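Local coordinates for nitrate transport protein nrtA (Synechocystis sp., PDB 2G29) that binds nitrate as the substrate-binding protein of an ABC transporter that takes up nitrate and probably nitrite, at residues Pro156-Thr161 with Ala204-Val210. Residues are numbered along the deposited sequence; the frame is centred on the assembly and turned at random.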
loop_
_atom_site.group_PDB
_atom_site.type_symbol
_atom_site.label_atom_id
_atom_site.label_comp_id
_atom_site.label_asym_id
_atom_site.label_seq_id
_atom_site.Cartn_x
_atom_site.Cartn_y
_atom_site.Cartn_z
ATOM N N PRO A 156 15.601 -19.703 6.116
ATOM C CA PRO A 156 14.251 -19.212 6.398
ATOM C C PRO A 156 13.872 -18.091 5.448
ATOM O O PRO A 156 14.664 -17.179 5.178
ATOM C CB PRO A 156 14.319 -18.742 7.856
ATOM C CG PRO A 156 15.777 -18.449 8.096
ATOM C CD PRO A 156 16.515 -19.467 7.255
ATOM N N LYS A 157 12.648 -18.161 4.951
ATOM C CA LYS A 157 12.168 -17.136 4.038
ATOM C C LYS A 157 11.084 -16.301 4.698
ATOM O O LYS A 157 10.329 -16.775 5.548
ATOM C CB LYS A 157 11.542 -17.781 2.790
ATOM C CG LYS A 157 12.413 -18.780 2.009
ATOM C CD LYS A 157 13.699 -18.138 1.538
ATOM C CE LYS A 157 14.491 -19.058 0.611
ATOM N NZ LYS A 157 15.763 -18.408 0.128
ATOM N N VAL A 158 11.020 -15.032 4.319
ATOM C CA VAL A 158 9.914 -14.204 4.785
ATOM C C VAL A 158 9.294 -13.660 3.485
ATOM O O VAL A 158 10.014 -13.256 2.547
ATOM C CB VAL A 158 10.344 -13.066 5.712
ATOM C CG1 VAL A 158 11.101 -13.641 6.917
ATOM C CG2 VAL A 158 11.178 -12.089 4.985
ATOM N N ALA A 159 7.971 -13.672 3.396
ATOM C CA ALA A 159 7.342 -13.226 2.150
ATOM C C ALA A 159 6.828 -11.803 2.186
ATOM O O ALA A 159 6.278 -11.341 3.195
ATOM C CB ALA A 159 6.177 -14.149 1.778
ATOM N N MET A 160 7.026 -11.119 1.064
ATOM C CA MET A 160 6.544 -9.762 0.873
ATOM C C MET A 160 5.926 -9.738 -0.519
ATOM O O MET A 160 5.873 -10.760 -1.216
ATOM C CB MET A 160 7.625 -8.717 1.114
ATOM C CG MET A 160 8.984 -8.978 0.496
ATOM S SD MET A 160 8.947 -8.752 -1.307
ATOM C CE MET A 160 10.704 -9.115 -1.739
ATOM N N THR A 161 5.428 -8.573 -0.920
ATOM C CA THR A 161 4.594 -8.515 -2.113
ATOM C C THR A 161 5.197 -8.036 -3.433
ATOM O O THR A 161 4.573 -8.195 -4.471
ATOM C CB THR A 161 3.403 -7.616 -1.775
ATOM O OG1 THR A 161 3.913 -6.332 -1.462
ATOM C CG2 THR A 161 2.638 -8.145 -0.579
ATOM N N ALA A 204 5.701 -22.186 2.981
ATOM C CA ALA A 204 6.611 -21.604 2.018
ATOM C C ALA A 204 7.452 -20.487 2.645
ATOM O O ALA A 204 8.432 -20.045 2.052
ATOM C CB ALA A 204 5.827 -21.049 0.817
ATOM N N MET A 205 7.036 -19.997 3.815
ATOM C CA MET A 205 7.764 -18.933 4.492
ATOM C C MET A 205 7.421 -18.952 5.987
ATOM O O MET A 205 6.393 -19.476 6.380
ATOM C CB MET A 205 7.413 -17.542 3.922
ATOM C CG MET A 205 5.959 -17.095 4.117
ATOM S SD MET A 205 4.735 -17.961 3.095
ATOM C CE MET A 205 3.385 -16.693 3.061
ATOM N N GLU A 206 8.285 -18.351 6.799
ATOM C CA GLU A 206 8.122 -18.287 8.255
ATOM C C GLU A 206 7.253 -17.136 8.697
ATOM O O GLU A 206 6.570 -17.204 9.726
ATOM C CB GLU A 206 9.486 -18.075 8.950
ATOM C CG GLU A 206 10.556 -19.086 8.571
ATOM C CD GLU A 206 10.099 -20.520 8.737
ATOM O OE1 GLU A 206 10.196 -21.278 7.744
ATOM O OE2 GLU A 206 9.617 -20.867 9.830
ATOM N N SER A 207 7.298 -16.062 7.905
ATOM C CA SER A 207 6.584 -14.820 8.232
ATOM C C SER A 207 6.230 -14.138 6.916
ATOM O O SER A 207 6.856 -14.412 5.893
ATOM C CB SER A 207 7.524 -13.896 9.061
ATOM O OG SER A 207 6.898 -12.689 9.456
ATOM N N PHE A 208 5.252 -13.235 6.958
ATOM C CA PHE A 208 4.864 -12.525 5.751
ATOM C C PHE A 208 4.164 -11.213 6.058
ATOM O O PHE A 208 3.570 -11.043 7.131
ATOM C CB PHE A 208 3.997 -13.410 4.823
ATOM C CG PHE A 208 2.656 -13.847 5.403
ATOM C CD1 PHE A 208 1.484 -13.210 4.989
ATOM C CD2 PHE A 208 2.546 -14.968 6.258
ATOM C CE1 PHE A 208 0.214 -13.700 5.412
ATOM C CE2 PHE A 208 1.304 -15.432 6.666
ATOM C CZ PHE A 208 0.120 -14.793 6.237
ATOM N N CYS A 209 4.200 -10.303 5.099
ATOM C CA CYS A 209 3.565 -9.005 5.244
ATOM C C CYS A 209 2.689 -8.783 4.024
ATOM O O CYS A 209 3.172 -8.925 2.885
ATOM C CB CYS A 209 4.635 -7.921 5.356
ATOM S SG CYS A 209 3.960 -6.280 5.655
ATOM N N VAL A 210 1.420 -8.417 4.268
ATOM C CA VAL A 210 0.432 -8.264 3.184
ATOM C C VAL A 210 -0.719 -7.397 3.719
ATOM O O VAL A 210 -0.907 -7.292 4.917
ATOM C CB VAL A 210 -0.102 -9.679 2.780
ATOM C CG1 VAL A 210 -0.853 -10.322 3.967
ATOM C CG2 VAL A 210 -1.021 -9.622 1.564
HETATM O O HOH W 1 11.078 -20.453 5.388
#
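M205 meets A159 just before strand 207-211 begins. Its CG is held between the backbone N and the carbonyl carbon (chi1 64°), which sets CG 3.8 Å from A159 CB. The bend at chi2 then helps bring CE back near the same methyl. E206 makes the first backbone bond: its N gives a nearly straight bond to K157 O (2.9 Å, 167°). E206 CG packs against P156 CB. One water accepts from K157 N and donates to E206 OE1, while OE2 is hydrogen-bonded to Y134 OH. S207 O accepts from A159 N at 2.8 Å. S207 CB lies near V158 CG1, and S207 OG turns to Q129 O. F208 CB touches A159 CB at 3.8 Å, but the ring leads off toward M196 and V200 of helix 196-201. C209 N closes the ladder on A159 O (3.0 Å), so both backbone polar groups of A159 are used. C209 O is buried without a polar partner; T161 CG2 sits 3.6 Å from it. The V210 side chain lies close to a bound nitrate ion, and T161 lies beside the nitrate-binding residues H167 and W73. The two strands run parallel, 8° apart, in a five-stranded mixed sheet with 207-211 at its centre. Helix 166-177, strand 187-190 and helix 196-201 connect them, and 187-190 pairs on the other edge of 157-160, as in periplasmic binding-protein domains.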